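Local coordinates for toxin-like protein (Paenibacillus larvae subsp. larvae BRL-230010, PDB 5DZQ) that probably transfers ADP-ribose from NAD+ to a target protein in the host, as a C3-like mono-ADP-ribosyltransferase toxin, at residues B[55-60]-B[69-74]; B[77-82]-B[183-188]; B[100-105]-B[122-127]; B[140-145]-B[169-174]. All blocks are in the same frame, centred on the assembly; numbering follows the deposited sequence.

In the fold
Contacts 1 and 2 share helix 69-83 and touch each other: Leu-58 CD1 packs on Arg-185 CD at 3.9 Å. Contact 1 is buried and pairs a tyrosine with an isoleucine and an aspartate between two helices; contact 2, partly buried, relies on a salt bridge to the turn between two sheets. Contact 3 lies on the opposite side of the chain's centre from contact 2, their centres about 26 Å apart, and rests on a CH-pi contact with charged groups at its margin. Contact 4 is a small surface contact between the ends of two strands, with a lysine as its working group. The second subunit comes within reach of contacts 1 and 4.

Contact 1. Residues B[55-60]-B[69-74]; sequences NTYLRA and PEIDKK
Helix 51-60 meets the first turns of helix 69-83 in a buried helix-to-helix contact, in which Tyr-57 packs on Ile-71 and hydrogen-bonds to Asp-72. Only eight residues link the two helices, so this is a local helix-loop-helix unit closed by one aromatic side chain. Tyr-57 has CG anti to its own N (chi1 171°), which carries the ring across the gap. Ile-71 supplies the floor: its CG2 sits over one ring face, 3.7 Å from the centroid of the Tyr-57 ring, in a CH-pi contact displaced a little toward the CE2 rim. The other branch of Ile-71 lies further back, with CD1 3.8 Å from Tyr-57 CD2. Beyond the ring, Tyr-57 OH donates a short hydrogen bond of 2.6 Å to Asp-72 OD1. The hydroxyl comes from the syn side, 24° out of the carboxylate plane, and the ring and carboxylate planes are 49° apart. The same hydroxyl accepts a bond from Lys-68 N, while Asp-72 OD2 takes Gly-66 N, so this polar end also ties down the connecting loop. On the flanks, Lys-74 reaches Glu-46 of helix 38-49 and Arg-59 reaches Glu-135 at the end of strand 132-135, while Asn-108 of the second subunit packs on both Tyr-57 and Ile-71.

Contact 2. Residues B[77-82]-B[183-188]; sequences KLDEAL and LPRNTK
The guanidinium of Arg-185 receives the carboxylate of Asp-79 at its edge, and the two planes are within 21° of each other. The grip is side-on: NE and NH2 of Arg-185 both donate to one oxygen. Asp-79 OD2 uses its syn lone pair to accept Arg-185 NE at 2.9 Å with an N-H...O angle of 155°, and Arg-185 NH2 reaches the same OD2 at 3.1 Å with a more bent bond. A weak third bond runs from NE to OD1. That second oxygen has other partners, the hydroxyl of Tyr-138 and a water, which donates to Asp-79 OD1 (2.7 Å) and accepts from the backbone N of Arg-185. The carboxylate thus holds Arg-185 directly at the arginine's end and, through the water, at its backbone N. Arg-185 CG sits between its backbone N and carbonyl carbon (chi1 69°), and the chain is extended from CG to NE, which carries the guanidinium out to the helix. In this alpha/beta ADP-ribosyltransferase fold, residues 183-188 turn from strand 179-183 of the three-stranded sheet into strand 187-198 of the five-stranded one, and helix 69-83 packs against the turn. Thr-187 OG1 donates back to Pro-184 O at 2.7 Å across the bend. One turn further along helix 69-83 the contact becomes apolar, with Leu-82 CD1 3.7 Å from Pro-184 CA. On its far side Arg-185 extends NH1 to Gly-63 O, in the loop between helices 51-60 and 69-83.

Contact 3. Residues B[100-105]-B[122-127]; sequences SIFGKE and RKLRDE
Glu-127, whose carboxylate faces that of Glu-105 across this contact, is set on its helix by the backbone bond from Glu-127 N to Lys-123 O, 3.0 Å long. No hydrogen bond crosses between segments 100-105 and 122-127; they are joined by apolar contact. Leu-124, with CG anti to its N (chi1 -176°), pushes CD2 straight down onto Phe-102. The methyl stands 3.7 Å from the centroid of the Phe-102 ring and 3° off its normal, a nearly exact CH-pi approach. Ile-101 CG1 lies over the centre of the opposite face, so the ring is sandwiched between two aliphatic groups. After Phe-102 the chain turns at Gly-103 and then enters the short helix 104-107. From that helix Phe-106 packs on Leu-124, Lys-123 and Glu-127. Val-154 touches Phe-102 and Met-194 touches Leu-124, so this apolar packing rests against strands 154-160 and 187-198 of the main sheet. At the margin, Glu-105 OE2 and Glu-127 OE2 approach from opposite directions to 4.0 Å, their planes 47° apart. Lys-123 brings its CE to 4.2 Å from Glu-105 OE1, but its NZ stays too far for a salt bridge. The CH-pi contact therefore supplies the attraction, while the two acids probably repel each other mildly, moderated by solvent and the nearby lysine.

Contact 4. Residues B[140-145]-B[169-174]; sequences STSIVS and VDKISQ
Ser-142, near the end of strand 139-142, and Lys-171, just past strand 167-170, have CA atoms 8.6 Å apart, at the outer strands of a three-stranded antiparallel sheet whose middle strand is 179-183. Lys-171 is the side chain that reaches across directly. It leaves its backbone with CG anti to N, runs extended, and bends at its last torsion (chi4 82°), which brings NZ to Ser-142 OG in a weak hydrogen bond of 3.1 Å. The stronger partner of this ammonium is Glu-180 on the middle strand, whose OE2 forms a salt bridge with it. A water adds a third link, accepting from Lys-171 NZ at 3.2 Å and from Ile-143 N at 3.0 Å. Ile-172 packs on Met-151 of the second subunit. Residues 140-142 read Ser-Thr-Ser, and Gln-178 and Glu-180 are spaced as in the Q-X-E motif, consistent with C3-like transferases. With Arg-95 bonded to Ser-140 O, the surroundings are consistent with the NAD+-binding cleft of this family, in which the glutamate of the Q-X-E motif is catalytic; Glu-180 would probably be that residue. The loop leading to Gln-178 and Glu-180 probably corresponds to the ADP-ribosylating toxin turn-turn (ARTT) loop.

Contact 1. Residues B[55-60]-B[69-74]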
loop_
_atom_site.group_PDB
_atom_site.type_symbol
_atom_site.label_atom_id
_atom_site.label_comp_id
_atom_site.label_asym_id
_atom_site.label_seq_id
_atom_site.Cartn_x
_atom_site.Cartn_y
_atom_site.Cartn_z
ATOM N N ASN B 55 -0.416 -6.767 8.794
ATOM C CA ASN B 55 0.495 -7.689 8.123
ATOM C C ASN B 55 1.957 -7.505 8.496
ATOM O O ASN B 55 2.712 -8.479 8.526
ATOM C CB ASN B 55 0.312 -7.580 6.615
ATOM C CG ASN B 55 -1.062 -8.052 6.170
ATOM O OD1 ASN B 55 -1.684 -8.873 6.831
ATOM N ND2 ASN B 55 -1.542 -7.526 5.057
ATOM N N THR B 56 2.383 -6.278 8.791
ATOM C CA THR B 56 3.765 -6.105 9.204
ATOM C C THR B 56 3.945 -6.742 10.596
ATOM O O THR B 56 4.980 -7.342 10.880
ATOM C CB THR B 56 4.193 -4.611 9.198
ATOM O OG1 THR B 56 3.309 -3.851 10.021
ATOM C CG2 THR B 56 4.135 -4.060 7.796
ATOM N N TYR B 57 2.929 -6.651 11.451
ATOM C CA TYR B 57 2.981 -7.329 12.756
ATOM C C TYR B 57 3.109 -8.852 12.591
ATOM O O TYR B 57 3.920 -9.509 13.255
ATOM C CB TYR B 57 1.737 -7.014 13.595
ATOM C CG TYR B 57 1.599 -7.857 14.874
ATOM C CD1 TYR B 57 2.410 -7.627 15.977
ATOM C CD2 TYR B 57 0.651 -8.876 14.968
ATOM C CE1 TYR B 57 2.283 -8.390 17.149
ATOM C CE2 TYR B 57 0.517 -9.644 16.126
ATOM C CZ TYR B 57 1.334 -9.399 17.214
ATOM O OH TYR B 57 1.207 -10.165 18.368
ATOM N N LEU B 58 2.297 -9.411 11.708
ATOM C CA LEU B 58 2.289 -10.859 11.505
ATOM C C LEU B 58 3.616 -11.339 10.906
ATOM O O LEU B 58 4.175 -12.362 11.327
ATOM C CB LEU B 58 1.111 -11.248 10.604
ATOM C CG LEU B 58 -0.257 -11.142 11.285
ATOM C CD1 LEU B 58 -1.365 -11.317 10.280
ATOM C CD2 LEU B 58 -0.384 -12.206 12.387
ATOM N N ARG B 59 4.131 -10.590 9.937
ATOM C CA ARG B 59 5.387 -10.951 9.284
ATOM C C ARG B 59 6.571 -10.810 10.231
ATOM O O ARG B 59 7.496 -11.612 10.190
ATOM C CB ARG B 59 5.618 -10.094 8.032
ATOM C CG ARG B 59 4.704 -10.454 6.869
ATOM C CD ARG B 59 5.008 -9.619 5.653
ATOM N NE ARG B 59 3.876 -9.605 4.739
ATOM C CZ ARG B 59 3.192 -8.512 4.421
ATOM N NH1 ARG B 59 3.549 -7.339 4.930
ATOM N NH2 ARG B 59 2.165 -8.588 3.581
ATOM N N ALA B 60 6.533 -9.810 11.110
ATOM C CA ALA B 60 7.653 -9.572 12.002
ATOM C C ALA B 60 7.868 -10.782 12.907
ATOM O O ALA B 60 8.996 -11.115 13.255
ATOM C CB ALA B 60 7.422 -8.324 12.828
ATOM N N PRO B 69 -0.749 -8.375 22.681
ATOM C CA PRO B 69 -1.991 -9.081 23.026
ATOM C C PRO B 69 -3.262 -8.384 22.541
ATOM O O PRO B 69 -4.277 -9.050 22.324
ATOM C CB PRO B 69 -1.942 -9.130 24.558
ATOM C CG PRO B 69 -0.478 -9.152 24.865
ATOM C CD PRO B 69 0.133 -8.217 23.852
ATOM N N GLU B 70 -3.207 -7.073 22.345
ATOM C CA GLU B 70 -4.401 -6.343 21.944
ATOM C C GLU B 70 -4.727 -6.568 20.475
ATOM O O GLU B 70 -5.879 -6.821 20.133
ATOM C CB GLU B 70 -4.253 -4.851 22.238
ATOM C CG GLU B 70 -4.290 -4.513 23.729
ATOM C CD GLU B 70 -5.546 -5.028 24.431
ATOM O OE1 GLU B 70 -6.642 -4.971 23.833
ATOM O OE2 GLU B 70 -5.436 -5.494 25.585
ATOM N N ILE B 71 -3.728 -6.489 19.601
ATOM C CA ILE B 71 -3.989 -6.774 18.198
ATOM C C ILE B 71 -4.215 -8.276 18.008
ATOM O O ILE B 71 -4.925 -8.683 17.091
ATOM C CB ILE B 71 -2.856 -6.285 17.267
ATOM C CG1 ILE B 71 -3.293 -6.410 15.806
ATOM C CG2 ILE B 71 -1.588 -7.042 17.508
ATOM C CD1 ILE B 71 -2.174 -6.307 14.795
ATOM N N ASP B 72 -3.633 -9.097 18.882
ATOM C CA ASP B 72 -3.866 -10.534 18.834
ATOM C C ASP B 72 -5.353 -10.812 18.949
ATOM O O ASP B 72 -5.871 -11.691 18.280
ATOM C CB ASP B 72 -3.109 -11.260 19.949
ATOM C CG ASP B 72 -1.618 -11.333 19.692
ATOM O OD1 ASP B 72 -1.192 -11.084 18.544
ATOM O OD2 ASP B 72 -0.868 -11.639 20.639
ATOM N N LYS B 73 -6.036 -10.047 19.799
ATOM C CA LYS B 73 -7.480 -10.218 19.985
ATOM C C LYS B 73 -8.243 -10.045 18.668
ATOM O O LYS B 73 -9.126 -10.849 18.341
ATOM C CB LYS B 73 -8.014 -9.227 21.023
ATOM C CG LYS B 73 -7.751 -9.604 22.471
ATOM C CD LYS B 73 -8.585 -8.726 23.404
ATOM C CE LYS B 73 -8.369 -9.078 24.871
ATOM N NZ LYS B 73 -7.006 -8.700 25.340
ATOM N N LYS B 74 -7.901 -9.003 17.915
ATOM C CA LYS B 74 -8.536 -8.759 16.618
ATOM C C LYS B 74 -8.192 -9.847 15.615
ATOM O O LYS B 74 -9.024 -10.257 14.798
ATOM C CB LYS B 74 -8.100 -7.405 16.030
ATOM C CG LYS B 74 -8.406 -6.190 16.874
ATOM C CD LYS B 74 -7.975 -4.945 16.109
ATOM C CE LYS B 74 -7.922 -3.724 17.005
ATOM N NZ LYS B 74 -7.406 -2.538 16.260
#

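Contact 2. Residues B[77-82]-B[183-188]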
loop_
_atom_site.group_PDB
_atom_site.type_symbol
_atom_site.label_atom_id
_atom_site.label_comp_id
_atom_site.label_asym_id
_atom_site.label_seq_id
_atom_site.Cartn_x
_atom_site.Cartn_y
_atom_site.Cartn_z
ATOM N N LYS B 77 -10.255 -12.885 15.964
ATOM C CA LYS B 77 -11.608 -12.687 15.456
ATOM C C LYS B 77 -11.637 -12.664 13.930
ATOM O O LYS B 77 -12.542 -13.218 13.309
ATOM C CB LYS B 77 -12.213 -11.390 16.010
ATOM C CG LYS B 77 -12.357 -11.356 17.530
ATOM C CD LYS B 77 -13.337 -10.269 17.965
ATOM C CE LYS B 77 -13.645 -10.355 19.450
ATOM N NZ LYS B 77 -12.542 -9.792 20.270
ATOM N N LEU B 78 -10.642 -12.027 13.319
ATOM C CA LEU B 78 -10.577 -11.978 11.863
ATOM C C LEU B 78 -10.358 -13.378 11.293
ATOM O O LEU B 78 -10.983 -13.756 10.304
ATOM C CB LEU B 78 -9.465 -11.021 11.419
ATOM C CG LEU B 78 -9.365 -10.610 9.954
ATOM C CD1 LEU B 78 -10.724 -10.203 9.386
ATOM C CD2 LEU B 78 -8.358 -9.468 9.841
ATOM N N ASP B 79 -9.497 -14.160 11.939
ATOM C CA ASP B 79 -9.316 -15.559 11.566
ATOM C C ASP B 79 -10.658 -16.307 11.558
ATOM O O ASP B 79 -10.934 -17.115 10.670
ATOM C CB ASP B 79 -8.366 -16.266 12.534
ATOM C CG ASP B 79 -6.936 -15.752 12.451
ATOM O OD1 ASP B 79 -6.605 -15.002 11.512
ATOM O OD2 ASP B 79 -6.138 -16.115 13.338
ATOM N N GLU B 80 -11.482 -16.029 12.561
ATOM C CA GLU B 80 -12.746 -16.742 12.717
ATOM C C GLU B 80 -13.745 -16.304 11.664
ATOM O O GLU B 80 -14.499 -17.117 11.125
ATOM C CB GLU B 80 -13.315 -16.527 14.113
ATOM C CG GLU B 80 -12.588 -17.325 15.183
ATOM C CD GLU B 80 -12.532 -18.819 14.873
ATOM O OE1 GLU B 80 -13.566 -19.396 14.458
ATOM O OE2 GLU B 80 -11.444 -19.417 15.036
ATOM N N ALA B 81 -13.735 -15.014 11.361
ATOM C CA ALA B 81 -14.574 -14.481 10.298
ATOM C C ALA B 81 -14.259 -15.184 8.982
ATOM O O ALA B 81 -15.163 -15.648 8.285
ATOM C CB ALA B 81 -14.377 -12.981 10.159
ATOM N N LEU B 82 -12.973 -15.287 8.658
ATOM C CA LEU B 82 -12.565 -15.931 7.412
ATOM C C LEU B 82 -12.919 -17.415 7.393
ATOM O O LEU B 82 -13.154 -17.988 6.322
ATOM C CB LEU B 82 -11.067 -15.739 7.171
ATOM C CG LEU B 82 -10.687 -14.400 6.527
ATOM C CD1 LEU B 82 -9.161 -14.134 6.544
ATOM C CD2 LEU B 82 -11.227 -14.313 5.096
ATOM N N LEU B 183 -7.570 -13.990 1.646
ATOM C CA LEU B 183 -7.271 -15.328 2.133
ATOM C C LEU B 183 -6.732 -15.252 3.557
ATOM O O LEU B 183 -6.205 -14.214 3.964
ATOM C CB LEU B 183 -6.271 -16.032 1.202
ATOM C CG LEU B 183 -6.901 -16.835 0.056
ATOM C CD1 LEU B 183 -7.467 -15.912 -1.003
ATOM C CD2 LEU B 183 -5.917 -17.821 -0.555
ATOM N N PRO B 184 -6.886 -16.349 4.332
ATOM C CA PRO B 184 -6.370 -16.388 5.703
ATOM C C PRO B 184 -4.875 -16.065 5.805
ATOM O O PRO B 184 -4.103 -16.265 4.861
ATOM C CB PRO B 184 -6.621 -17.844 6.135
ATOM C CG PRO B 184 -7.778 -18.288 5.306
ATOM C CD PRO B 184 -7.643 -17.568 3.987
ATOM N N ARG B 185 -4.469 -15.581 6.966
ATOM C CA ARG B 185 -3.054 -15.473 7.267
ATOM C C ARG B 185 -2.463 -16.890 7.311
ATOM O O ARG B 185 -3.199 -17.878 7.424
ATOM C CB ARG B 185 -2.828 -14.732 8.584
ATOM C CG ARG B 185 -3.275 -15.511 9.810
ATOM C CD ARG B 185 -3.159 -14.659 11.053
ATOM N NE ARG B 185 -3.563 -15.398 12.244
ATOM C CZ ARG B 185 -2.728 -16.050 13.046
ATOM N NH1 ARG B 185 -1.427 -16.065 12.801
ATOM N NH2 ARG B 185 -3.201 -16.681 14.109
ATOM N N ASN B 186 -1.142 -16.983 7.188
ATOM C CA ASN B 186 -0.431 -18.269 7.089
ATOM C C ASN B 186 -0.880 -19.157 5.928
ATOM O O ASN B 186 -0.774 -20.382 5.998
ATOM C CB ASN B 186 -0.547 -19.050 8.403
ATOM C CG ASN B 186 0.249 -18.419 9.521
ATOM O OD1 ASN B 186 1.209 -17.691 9.277
ATOM N ND2 ASN B 186 -0.147 -18.695 10.759
ATOM N N THR B 187 -1.356 -18.549 4.848
ATOM C CA THR B 187 -1.711 -19.326 3.663
ATOM C C THR B 187 -0.460 -19.976 3.092
ATOM O O THR B 187 0.593 -19.347 3.015
ATOM C CB THR B 187 -2.389 -18.460 2.595
ATOM O OG1 THR B 187 -3.742 -18.211 2.992
ATOM C CG2 THR B 187 -2.409 -19.163 1.246
ATOM N N LYS B 188 -0.574 -21.251 2.735
ATOM C CA LYS B 188 0.540 -21.987 2.156
ATOM C C LYS B 188 0.265 -22.142 0.683
ATOM O O LYS B 188 -0.852 -22.467 0.294
ATOM C CB LYS B 188 0.721 -23.356 2.829
ATOM C CG LYS B 188 1.242 -23.266 4.273
ATOM C CD LYS B 188 1.797 -24.586 4.771
ATOM C CE LYS B 188 2.491 -24.412 6.129
ATOM N NZ LYS B 188 3.301 -25.613 6.509
HETATM O O HOH W 1 -6.795 -16.150 9.031
#

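Contact 3. Residues B[100-105]-B[122-127]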
loop_
_atom_site.group_PDB
_atom_site.type_symbol
_atom_site.label_atom_id
_atom_site.label_comp_id
_atom_site.label_asym_id
_atom_site.label_seq_id
_atom_site.Cartn_x
_atom_site.Cartn_y
_atom_site.Cartn_z
ATOM N N SER B 100 11.117 -6.412 -3.017
ATOM C CA SER B 100 11.457 -6.573 -1.603
ATOM C C SER B 100 10.936 -7.895 -1.039
ATOM O O SER B 100 11.455 -8.387 -0.041
ATOM C CB SER B 100 10.918 -5.397 -0.773
ATOM O OG SER B 100 9.498 -5.396 -0.720
ATOM N N ILE B 101 9.929 -8.486 -1.682
ATOM C CA ILE B 101 9.405 -9.768 -1.206
ATOM C C ILE B 101 10.435 -10.895 -1.305
ATOM O O ILE B 101 10.221 -11.979 -0.760
ATOM C CB ILE B 101 8.153 -10.207 -1.982
ATOM C CG1 ILE B 101 8.497 -10.457 -3.453
ATOM C CG2 ILE B 101 7.033 -9.179 -1.831
ATOM C CD1 ILE B 101 7.372 -11.106 -4.226
ATOM N N PHE B 102 11.542 -10.643 -1.998
ATOM C CA PHE B 102 12.580 -11.656 -2.189
ATOM C C PHE B 102 13.692 -11.595 -1.141
ATOM O O PHE B 102 14.503 -12.515 -1.053
ATOM C CB PHE B 102 13.216 -11.526 -3.575
ATOM C CG PHE B 102 12.255 -11.750 -4.704
ATOM C CD1 PHE B 102 11.365 -12.812 -4.671
ATOM C CD2 PHE B 102 12.229 -10.886 -5.784
ATOM C CE1 PHE B 102 10.468 -13.016 -5.714
ATOM C CE2 PHE B 102 11.330 -11.080 -6.828
ATOM C CZ PHE B 102 10.454 -12.150 -6.788
ATOM N N GLY B 103 13.751 -10.514 -0.371
ATOM C CA GLY B 103 14.825 -10.345 0.601
ATOM C C GLY B 103 15.953 -9.450 0.110
ATOM O O GLY B 103 15.990 -9.076 -1.061
ATOM N N LYS B 104 16.887 -9.119 1.005
ATOM C CA LYS B 104 17.889 -8.090 0.722
ATOM C C LYS B 104 18.864 -8.459 -0.389
ATOM O O LYS B 104 19.276 -7.596 -1.166
ATOM C CB LYS B 104 18.681 -7.756 1.993
ATOM C CG LYS B 104 17.963 -6.826 2.966
ATOM C CD LYS B 104 18.898 -6.391 4.098
ATOM C CE LYS B 104 18.203 -5.447 5.075
ATOM N NZ LYS B 104 19.084 -5.095 6.228
ATOM N N GLU B 105 19.243 -9.730 -0.466
ATOM C CA GLU B 105 20.232 -10.152 -1.458
ATOM C C GLU B 105 19.717 -9.993 -2.879
ATOM O O GLU B 105 20.470 -9.639 -3.785
ATOM C CB GLU B 105 20.658 -11.603 -1.223
ATOM C CG GLU B 105 19.518 -12.593 -1.107
ATOM C CD GLU B 105 19.992 -14.030 -1.208
ATOM O OE1 GLU B 105 21.092 -14.258 -1.761
ATOM O OE2 GLU B 105 19.264 -14.930 -0.733
ATOM N N ARG B 122 18.174 -17.225 -12.103
ATOM C CA ARG B 122 18.420 -18.660 -12.030
ATOM C C ARG B 122 18.499 -19.140 -10.582
ATOM O O ARG B 122 17.842 -20.109 -10.199
ATOM C CB ARG B 122 19.711 -18.996 -12.770
ATOM C CG ARG B 122 19.761 -20.374 -13.397
ATOM C CD ARG B 122 20.939 -20.447 -14.367
ATOM N NE ARG B 122 20.910 -19.333 -15.315
ATOM C CZ ARG B 122 21.986 -18.799 -15.887
ATOM N NH1 ARG B 122 23.195 -19.273 -15.611
ATOM N NH2 ARG B 122 21.850 -17.786 -16.735
ATOM N N LYS B 123 19.297 -18.439 -9.782
ATOM C CA LYS B 123 19.443 -18.748 -8.364
ATOM C C LYS B 123 18.113 -18.602 -7.619
ATOM O O LYS B 123 17.755 -19.448 -6.798
ATOM C CB LYS B 123 20.501 -17.841 -7.735
ATOM C CG LYS B 123 20.942 -18.248 -6.338
ATOM C CD LYS B 123 21.535 -17.056 -5.594
ATOM C CE LYS B 123 22.205 -17.467 -4.294
ATOM N NZ LYS B 123 23.492 -18.175 -4.546
ATOM N N LEU B 124 17.383 -17.528 -7.908
ATOM C CA LEU B 124 16.095 -17.298 -7.265
ATOM C C LEU B 124 15.116 -18.422 -7.597
ATOM O O LEU B 124 14.467 -18.969 -6.704
ATOM C CB LEU B 124 15.514 -15.946 -7.686
ATOM C CG LEU B 124 14.202 -15.530 -7.008
ATOM C CD1 LEU B 124 14.357 -15.488 -5.497
ATOM C CD2 LEU B 124 13.695 -14.186 -7.538
ATOM N N ARG B 125 15.028 -18.766 -8.881
ATOM C CA ARG B 125 14.105 -19.801 -9.340
ATOM C C ARG B 125 14.398 -21.162 -8.699
ATOM O O ARG B 125 13.484 -21.837 -8.235
ATOM C CB ARG B 125 14.149 -19.912 -10.865
ATOM C CG ARG B 125 12.996 -20.705 -11.471
ATOM C CD ARG B 125 13.096 -20.744 -12.989
ATOM N NE ARG B 125 14.459 -21.046 -13.411
ATOM C CZ ARG B 125 14.839 -21.208 -14.674
ATOM N NH1 ARG B 125 13.950 -21.102 -15.655
ATOM N NH2 ARG B 125 16.109 -21.477 -14.955
ATOM N N ASP B 126 15.667 -21.563 -8.678
ATOM C CA ASP B 126 16.064 -22.806 -8.014
ATOM C C ASP B 126 15.700 -22.779 -6.537
ATOM O O ASP B 126 15.264 -23.779 -5.967
ATOM C CB ASP B 126 17.565 -23.050 -8.171
ATOM C CG ASP B 126 17.925 -23.585 -9.541
ATOM O OD1 ASP B 126 17.088 -24.296 -10.137
ATOM O OD2 ASP B 126 19.041 -23.297 -10.023
ATOM N N GLU B 127 15.870 -21.615 -5.927
ATOM C CA GLU B 127 15.547 -21.439 -4.527
ATOM C C GLU B 127 14.039 -21.512 -4.296
ATOM O O GLU B 127 13.594 -21.959 -3.246
ATOM C CB GLU B 127 16.108 -20.104 -4.030
ATOM C CG GLU B 127 16.065 -19.907 -2.524
ATOM C CD GLU B 127 17.162 -18.975 -2.030
ATOM O OE1 GLU B 127 18.314 -19.106 -2.502
ATOM O OE2 GLU B 127 16.871 -18.111 -1.172
#

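Contact 4. Residues B[140-145]-B[169-174]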
loop_
_atom_site.group_PDB
_atom_site.type_symbol
_atom_site.label_atom_id
_atom_site.label_comp_id
_atom_site.label_asym_id
_atom_site.label_seq_id
_atom_site.Cartn_x
_atom_site.Cartn_y
_atom_site.Cartn_z
ATOM N N SER B 140 -4.368 -10.609 0.548
ATOM C CA SER B 140 -5.350 -9.948 -0.312
ATOM C C SER B 140 -4.925 -10.128 -1.759
ATOM O O SER B 140 -3.750 -9.951 -2.086
ATOM C CB SER B 140 -5.468 -8.460 0.012
ATOM O OG SER B 140 -5.659 -8.276 1.402
ATOM N N THR B 141 -5.879 -10.475 -2.616
ATOM C CA THR B 141 -5.583 -10.743 -4.019
ATOM C C THR B 141 -6.614 -10.062 -4.911
ATOM O O THR B 141 -7.742 -9.820 -4.482
ATOM C CB THR B 141 -5.569 -12.237 -4.305
ATOM O OG1 THR B 141 -6.870 -12.797 -4.060
ATOM C CG2 THR B 141 -4.548 -12.946 -3.412
ATOM N N SER B 142 -6.220 -9.734 -6.140
ATOM C CA SER B 142 -7.128 -9.075 -7.071
ATOM C C SER B 142 -7.677 -10.094 -8.063
ATOM O O SER B 142 -7.075 -11.145 -8.293
ATOM C CB SER B 142 -6.428 -7.931 -7.812
ATOM O OG SER B 142 -5.820 -7.014 -6.916
ATOM N N ILE B 143 -8.826 -9.763 -8.633
ATOM C CA ILE B 143 -9.537 -10.618 -9.571
ATOM C C ILE B 143 -9.552 -9.948 -10.940
ATOM O O ILE B 143 -9.906 -8.776 -11.044
ATOM C CB ILE B 143 -10.993 -10.859 -9.115
ATOM C CG1 ILE B 143 -11.028 -11.521 -7.735
ATOM C CG2 ILE B 143 -11.744 -11.693 -10.126
ATOM C CD1 ILE B 143 -12.111 -10.948 -6.840
ATOM N N VAL B 144 -9.175 -10.672 -11.985
ATOM C CA VAL B 144 -9.243 -10.091 -13.334
ATOM C C VAL B 144 -10.685 -9.988 -13.805
ATOM O O VAL B 144 -11.413 -10.979 -13.832
ATOM C CB VAL B 144 -8.430 -10.914 -14.358
ATOM C CG1 VAL B 144 -8.694 -10.411 -15.789
ATOM C CG2 VAL B 144 -6.946 -10.832 -14.038
ATOM N N SER B 145 -11.103 -8.780 -14.158
ATOM C CA SER B 145 -12.329 -8.610 -14.912
ATOM C C SER B 145 -11.948 -8.459 -16.383
ATOM O O SER B 145 -11.808 -9.448 -17.101
ATOM C CB SER B 145 -13.125 -7.405 -14.421
ATOM O OG SER B 145 -14.419 -7.409 -14.994
ATOM N N VAL B 169 -14.095 -9.276 -0.510
ATOM C CA VAL B 169 -14.202 -8.019 0.213
ATOM C C VAL B 169 -14.291 -6.834 -0.743
ATOM O O VAL B 169 -13.900 -6.938 -1.906
ATOM C CB VAL B 169 -13.004 -7.825 1.145
ATOM C CG1 VAL B 169 -12.943 -8.962 2.161
ATOM C CG2 VAL B 169 -11.714 -7.767 0.334
ATOM N N ASP B 170 -14.810 -5.710 -0.251
ATOM C CA ASP B 170 -14.822 -4.472 -1.023
ATOM C C ASP B 170 -13.395 -4.001 -1.258
ATOM O O ASP B 170 -12.590 -3.960 -0.330
ATOM C CB ASP B 170 -15.629 -3.389 -0.302
ATOM C CG ASP B 170 -17.094 -3.763 -0.137
ATOM O OD1 ASP B 170 -17.844 -3.667 -1.128
ATOM O OD2 ASP B 170 -17.493 -4.153 0.983
ATOM N N LYS B 171 -13.065 -3.672 -2.502
ATOM C CA LYS B 171 -11.728 -3.172 -2.805
ATOM C C LYS B 171 -11.628 -1.741 -2.293
ATOM O O LYS B 171 -12.601 -0.992 -2.352
ATOM C CB LYS B 171 -11.440 -3.240 -4.311
ATOM C CG LYS B 171 -9.979 -3.003 -4.701
ATOM C CD LYS B 171 -9.780 -3.182 -6.210
ATOM C CE LYS B 171 -8.316 -3.362 -6.581
ATOM N NZ LYS B 171 -7.866 -4.769 -6.391
ATOM N N ILE B 172 -10.469 -1.366 -1.764
ATOM C CA ILE B 172 -10.289 0.001 -1.271
ATOM C C ILE B 172 -9.666 0.903 -2.340
ATOM O O ILE B 172 -9.067 1.929 -2.023
ATOM C CB ILE B 172 -9.414 0.047 0.005
ATOM C CG1 ILE B 172 -8.043 -0.582 -0.257
ATOM C CG2 ILE B 172 -10.115 -0.654 1.158
ATOM C CD1 ILE B 172 -7.041 -0.336 0.843
ATOM N N SER B 173 -9.815 0.516 -3.605
ATOM C CA SER B 173 -9.364 1.345 -4.720
ATOM C C SER B 173 -10.557 1.811 -5.556
ATOM O O SER B 173 -10.384 2.347 -6.653
ATOM C CB SER B 173 -8.370 0.587 -5.597
ATOM O OG SER B 173 -9.044 -0.194 -6.565
ATOM N N GLN B 174 -11.757 1.592 -5.016
ATOM C CA GLN B 174 -13.030 2.018 -5.609
ATOM C C GLN B 174 -13.122 1.790 -7.119
ATOM O O GLN B 174 -14.184 1.963 -7.721
ATOM C CB GLN B 174 -13.290 3.496 -5.296
ATOM C CG GLN B 174 -12.759 4.474 -6.338
ATOM C CD GLN B 174 -11.439 5.108 -5.939
ATOM O OE1 GLN B 174 -10.849 4.757 -4.915
ATOM N NE2 GLN B 174 -10.970 6.053 -6.747
HETATM O O HOH W 2 -9.636 -7.005 -7.752
#